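Local coordinates for protein serine acetyltransferase 1, putative (Entamoeba histolytica, PDB 7BW9) that probably transfers an acetyl group to the hydroxyl of serine in cysteine biosynthesis, and is seen here with cysteine bound, at residues S75-C88 / L142-L154. Numbering follows the deposited sequence.
Sequences SIEAYYNQQLAEKC and LYMNGDIEYSREL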
loop_
_atom_site.group_PDB
_atom_site.type_symbol
_atom_site.label_atom_id
_atom_site.label_comp_id
_atom_site.label_asym_id
_atom_site.label_seq_id
_atom_site.Cartn_x
_atom_site.Cartn_y
_atom_site.Cartn_z
ATOM N N SER A 75 -16.713 15.509 11.071
ATOM C CA SER A 75 -15.953 14.398 11.634
ATOM C C SER A 75 -15.368 14.757 12.993
ATOM O O SER A 75 -15.327 13.911 13.897
ATOM C CB SER A 75 -14.851 13.965 10.672
ATOM O OG SER A 75 -15.362 13.857 9.356
ATOM N N ILE A 76 -14.891 15.995 13.157
ATOM C CA ILE A 76 -14.289 16.376 14.433
ATOM C C ILE A 76 -15.351 16.419 15.528
ATOM O O ILE A 76 -15.123 15.936 16.646
ATOM C CB ILE A 76 -13.529 17.712 14.307
ATOM C CG1 ILE A 76 -12.341 17.559 13.349
ATOM C CG2 ILE A 76 -13.026 18.172 15.668
ATOM C CD1 ILE A 76 -11.659 18.860 13.014
ATOM N N GLU A 77 -16.538 16.959 15.211
ATOM C CA GLU A 77 -17.662 16.940 16.146
ATOM C C GLU A 77 -17.953 15.538 16.644
ATOM O O GLU A 77 -18.188 15.332 17.840
ATOM C CB GLU A 77 -18.921 17.490 15.483
ATOM C CG GLU A 77 -18.950 18.976 15.299
ATOM C CD GLU A 77 -20.344 19.485 14.987
ATOM O OE1 GLU A 77 -21.333 18.808 15.359
ATOM O OE2 GLU A 77 -20.444 20.551 14.346
ATOM N N ALA A 78 -17.967 14.560 15.732
ATOM C CA ALA A 78 -18.287 13.192 16.117
ATOM C C ALA A 78 -17.333 12.690 17.188
ATOM O O ALA A 78 -17.756 12.043 18.153
ATOM C CB ALA A 78 -18.262 12.280 14.889
ATOM N N TYR A 79 -16.042 13.003 17.057
ATOM C CA TYR A 79 -15.081 12.582 18.070
ATOM C C TYR A 79 -15.105 13.477 19.308
ATOM O O TYR A 79 -14.747 13.018 20.400
ATOM C CB TYR A 79 -13.668 12.574 17.489
ATOM C CG TYR A 79 -13.324 11.420 16.564
ATOM C CD1 TYR A 79 -12.971 10.170 17.070
ATOM C CD2 TYR A 79 -13.292 11.602 15.186
ATOM C CE1 TYR A 79 -12.626 9.129 16.223
ATOM C CE2 TYR A 79 -12.947 10.569 14.335
ATOM C CZ TYR A 79 -12.619 9.335 14.855
ATOM O OH TYR A 79 -12.279 8.312 13.992
ATOM N N TYR A 80 -15.500 14.747 19.158
ATOM C CA TYR A 80 -15.403 15.754 20.215
ATOM C C TYR A 80 -16.682 16.571 20.336
ATOM O O TYR A 80 -17.698 16.076 20.830
ATOM C CB TYR A 80 -14.235 16.712 19.956
ATOM C CG TYR A 80 -12.879 16.067 19.909
ATOM C CD1 TYR A 80 -12.154 15.834 21.073
ATOM C CD2 TYR A 80 -12.303 15.709 18.693
ATOM C CE1 TYR A 80 -10.894 15.244 21.028
ATOM C CE2 TYR A 80 -11.045 15.115 18.635
ATOM C CZ TYR A 80 -10.348 14.883 19.803
ATOM O OH TYR A 80 -9.101 14.307 19.733
ATOM N N ASN A 81 -16.640 17.823 19.879
ATOM C CA ASN A 81 -17.784 18.721 19.971
ATOM C C ASN A 81 -17.628 19.836 18.945
ATOM O O ASN A 81 -16.574 19.998 18.325
ATOM C CB ASN A 81 -17.923 19.305 21.379
ATOM C CG ASN A 81 -16.729 20.146 21.776
ATOM O OD1 ASN A 81 -16.512 21.238 21.245
ATOM N ND2 ASN A 81 -15.940 19.637 22.709
ATOM N N GLN A 82 -18.690 20.633 18.804
ATOM C CA GLN A 82 -18.701 21.674 17.783
ATOM C C GLN A 82 -17.691 22.781 18.074
ATOM O O GLN A 82 -17.135 23.366 17.136
ATOM C CB GLN A 82 -20.102 22.277 17.641
ATOM C CG GLN A 82 -20.191 23.319 16.528
ATOM C CD GLN A 82 -21.455 23.221 15.689
ATOM O OE1 GLN A 82 -22.154 22.203 15.693
ATOM N NE2 GLN A 82 -21.749 24.291 14.948
ATOM N N GLN A 83 -17.444 23.098 19.350
ATOM C CA GLN A 83 -16.517 24.190 19.646
ATOM C C GLN A 83 -15.120 23.876 19.119
ATOM O O GLN A 83 -14.532 24.676 18.379
ATOM C CB GLN A 83 -16.468 24.489 21.151
ATOM C CG GLN A 83 -15.541 25.677 21.469
ATOM C CD GLN A 83 -15.557 26.127 22.930
ATOM O OE1 GLN A 83 -14.671 25.768 23.709
ATOM N NE2 GLN A 83 -16.541 26.946 23.294
ATOM N N LEU A 84 -14.581 22.709 19.486
ATOM C CA LEU A 84 -13.260 22.310 19.009
ATOM C C LEU A 84 -13.235 22.207 17.488
ATOM O O LEU A 84 -12.269 22.633 16.842
ATOM C CB LEU A 84 -12.854 20.982 19.649
ATOM C CG LEU A 84 -11.486 20.458 19.190
ATOM C CD1 LEU A 84 -10.380 21.356 19.720
ATOM C CD2 LEU A 84 -11.235 19.020 19.616
ATOM N N ALA A 85 -14.295 21.654 16.895
ATOM C CA ALA A 85 -14.369 21.557 15.440
ATOM C C ALA A 85 -14.250 22.932 14.786
ATOM O O ALA A 85 -13.451 23.120 13.857
ATOM C CB ALA A 85 -15.667 20.861 15.038
ATOM N N GLU A 86 -15.018 23.916 15.277
ATOM C CA GLU A 86 -14.927 25.282 14.757
ATOM C C GLU A 86 -13.519 25.850 14.913
ATOM O O GLU A 86 -13.000 26.513 14.005
ATOM C CB GLU A 86 -15.929 26.191 15.477
ATOM C CG GLU A 86 -17.354 26.151 14.945
ATOM C CD GLU A 86 -18.060 27.507 15.046
ATOM O OE1 GLU A 86 -17.745 28.285 15.979
ATOM O OE2 GLU A 86 -18.924 27.795 14.185
ATOM N N LYS A 87 -12.903 25.638 16.073
ATOM C CA LYS A 87 -11.541 26.121 16.295
ATOM C C LYS A 87 -10.580 25.527 15.268
ATOM O O LYS A 87 -9.793 26.251 14.641
ATOM C CB LYS A 87 -11.108 25.782 17.724
ATOM C CG LYS A 87 -9.653 26.048 18.057
ATOM C CD LYS A 87 -9.368 25.664 19.512
ATOM C CE LYS A 87 -7.869 25.518 19.792
ATOM N NZ LYS A 87 -7.125 26.783 19.503
ATOM N N CYS A 88 -10.662 24.210 15.049
ATOM C CA CYS A 88 -9.767 23.562 14.094
ATOM C C CYS A 88 -9.991 24.087 12.688
ATOM O O CYS A 88 -9.032 24.351 11.952
ATOM C CB CYS A 88 -9.961 22.047 14.147
ATOM S SG CYS A 88 -9.343 21.356 15.714
ATOM N N LEU A 142 -4.969 20.667 12.033
ATOM C CA LEU A 142 -6.043 20.144 12.862
ATOM C C LEU A 142 -5.482 19.599 14.167
ATOM O O LEU A 142 -5.974 19.924 15.255
ATOM C CB LEU A 142 -6.812 19.071 12.094
ATOM C CG LEU A 142 -7.364 19.555 10.749
ATOM C CD1 LEU A 142 -8.035 18.411 9.999
ATOM C CD2 LEU A 142 -8.340 20.717 10.974
ATOM N N TYR A 143 -4.410 18.809 14.069
ATOM C CA TYR A 143 -3.823 18.183 15.250
ATOM C C TYR A 143 -3.306 19.234 16.227
ATOM O O TYR A 143 -3.548 19.139 17.436
ATOM C CB TYR A 143 -2.713 17.222 14.813
ATOM C CG TYR A 143 -1.833 16.667 15.918
ATOM C CD1 TYR A 143 -0.768 17.411 16.422
ATOM C CD2 TYR A 143 -2.031 15.375 16.415
ATOM C CE1 TYR A 143 0.055 16.913 17.420
ATOM C CE2 TYR A 143 -1.202 14.855 17.414
ATOM C CZ TYR A 143 -0.160 15.629 17.905
ATOM O OH TYR A 143 0.675 15.143 18.886
ATOM N N MET A 144 -2.608 20.255 15.713
ATOM C CA MET A 144 -2.028 21.298 16.561
ATOM C C MET A 144 -3.088 22.134 17.272
ATOM O O MET A 144 -2.802 22.723 18.319
ATOM C CB MET A 144 -1.131 22.222 15.730
ATOM C CG MET A 144 0.188 21.604 15.282
ATOM S SD MET A 144 1.180 20.921 16.631
ATOM C CE MET A 144 1.291 22.371 17.695
ATOM N N ASN A 145 -4.305 22.204 16.740
ATOM C CA ASN A 145 -5.369 22.921 17.418
ATOM C C ASN A 145 -6.278 22.004 18.222
ATOM O O ASN A 145 -7.344 22.437 18.663
ATOM C CB ASN A 145 -6.162 23.744 16.416
ATOM C CG ASN A 145 -5.366 24.926 15.897
ATOM O OD1 ASN A 145 -5.495 26.035 16.404
ATOM N ND2 ASN A 145 -4.534 24.692 14.887
ATOM N N GLY A 146 -5.868 20.760 18.445
ATOM C CA GLY A 146 -6.431 19.932 19.498
ATOM C C GLY A 146 -7.171 18.702 19.038
ATOM O O GLY A 146 -7.580 17.903 19.894
ATOM N N ASP A 147 -7.383 18.499 17.736
ATOM C CA ASP A 147 -8.119 17.330 17.253
ATOM C C ASP A 147 -7.120 16.228 16.935
ATOM O O ASP A 147 -6.544 16.189 15.844
ATOM C CB ASP A 147 -8.959 17.666 16.025
ATOM C CG ASP A 147 -9.224 16.443 15.157
ATOM O OD1 ASP A 147 -9.484 15.352 15.724
ATOM O OD2 ASP A 147 -9.114 16.552 13.913
ATOM N N ILE A 148 -6.906 15.317 17.878
ATOM C CA ILE A 148 -5.949 14.255 17.606
ATOM C C ILE A 148 -6.607 13.051 16.945
ATOM O O ILE A 148 -5.917 12.282 16.267
ATOM C CB ILE A 148 -5.190 13.842 18.880
ATOM C CG1 ILE A 148 -6.130 13.166 19.882
ATOM C CG2 ILE A 148 -4.500 15.055 19.488
ATOM C CD1 ILE A 148 -5.450 12.751 21.156
ATOM N N GLU A 149 -7.927 12.898 17.073
ATOM C CA GLU A 149 -8.590 11.706 16.560
ATOM C C GLU A 149 -8.856 11.809 15.062
ATOM O O GLU A 149 -8.486 10.908 14.298
ATOM C CB GLU A 149 -9.895 11.465 17.311
ATOM C CG GLU A 149 -9.783 11.424 18.828
ATOM C CD GLU A 149 -9.656 10.016 19.401
ATOM O OE1 GLU A 149 -10.059 9.044 18.726
ATOM O OE2 GLU A 149 -9.156 9.888 20.542
ATOM N N TYR A 150 -9.516 12.883 14.614
ATOM C CA TYR A 150 -9.868 12.941 13.199
ATOM C C TYR A 150 -8.637 13.185 12.331
ATOM O O TYR A 150 -8.543 12.639 11.231
ATOM C CB TYR A 150 -10.936 13.999 12.913
ATOM C CG TYR A 150 -11.026 14.246 11.422
ATOM C CD1 TYR A 150 -11.576 13.294 10.570
ATOM C CD2 TYR A 150 -10.462 15.375 10.857
ATOM C CE1 TYR A 150 -11.618 13.499 9.204
ATOM C CE2 TYR A 150 -10.492 15.589 9.502
ATOM C CZ TYR A 150 -11.065 14.658 8.678
ATOM O OH TYR A 150 -11.078 14.909 7.327
ATOM N N SER A 151 -7.685 14.003 12.800
ATOM C CA SER A 151 -6.457 14.197 12.031
ATOM C C SER A 151 -5.720 12.873 11.797
ATOM O O SER A 151 -5.078 12.698 10.755
ATOM C CB SER A 151 -5.553 15.215 12.729
ATOM O OG SER A 151 -5.117 14.747 13.990
ATOM N N ARG A 152 -5.834 11.925 12.734
ATOM C CA ARG A 152 -5.208 10.616 12.561
ATOM C C ARG A 152 -5.977 9.770 11.559
ATOM O O ARG A 152 -5.382 9.146 10.669
ATOM C CB ARG A 152 -5.109 9.889 13.904
ATOM C CG ARG A 152 -4.517 8.480 13.803
ATOM C CD ARG A 152 -3.020 8.526 13.474
ATOM N NE ARG A 152 -2.452 7.211 13.177
ATOM C CZ ARG A 152 -1.940 6.386 14.090
ATOM N NH1 ARG A 152 -1.934 6.728 15.373
ATOM N NH2 ARG A 152 -1.451 5.211 13.727
ATOM N N GLU A 153 -7.306 9.719 11.709
ATOM C CA GLU A 153 -8.161 9.070 10.721
ATOM C C GLU A 153 -7.870 9.598 9.319
ATOM O O GLU A 153 -7.720 8.827 8.362
ATOM C CB GLU A 153 -9.630 9.294 11.092
ATOM C CG GLU A 153 -10.628 8.479 10.284
ATOM C CD GLU A 153 -12.076 8.902 10.552
ATOM O OE1 GLU A 153 -12.680 8.397 11.525
ATOM O OE2 GLU A 153 -12.600 9.757 9.802
ATOM N N LEU A 154 -7.777 10.920 9.186
ATOM C CA LEU A 154 -7.432 11.520 7.900
ATOM C C LEU A 154 -6.097 10.997 7.379
ATOM O O LEU A 154 -5.990 10.571 6.221
ATOM C CB LEU A 154 -7.405 13.039 8.042
ATOM C CG LEU A 154 -7.045 13.840 6.808
ATOM C CD1 LEU A 154 -8.015 13.502 5.672
ATOM C CD2 LEU A 154 -7.111 15.337 7.180
#
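Tyr80 OH accepts two backbone N-H groups from the first turn of helix 148-162: Ile148 N stands 3.0 Å from Tyr80 OH and Glu149 N 3.2 Å from it. Neither bond is straight, as expected when neighbouring amides converge on one oxygen. Asp147, the N-cap, takes the next amide, Tyr150 N, on the syn lone pair of its OD1 at 2.7 Å. The two side chains thus divide these three amides between them at this helix start, where the helix dipole would probably favour such acceptors; the Asp147 carboxylate stands 78° from the Tyr80 ring, with OD1 at the ring's edge. Just before Asp147, Gly146, at positive phi, is the C-prime residue of the Schellman motif that ends helix 128-144, and Leu84 CD1 packs 3.4 Å from Asn145 O. In this all-helical part of the chain, preceding the left-handed beta-helix, the turn between helices 58-79 and 82-94, with the start of the latter, packs against the turn between helices 128-144 and 148-162. Glu149 CB lies over one face of the Tyr79 ring, a CH-pi contact 3.6 Å from its centroid, and the bend at chi2 (-96°) brings OE1 beside Tyr79 CD1, while OE2 is hydrogen-bonded to Ser119 OG of the second subunit. Tyr79 OH donates to Glu153 OE1 at 2.5 Å, from above the carboxylate plane; Arg125 of the second subunit engages both atoms. On the same helix as Tyr79, Ser75 CB meets Tyr150 CD1 at 3.3 Å, while Tyr150 OH reaches Glu37.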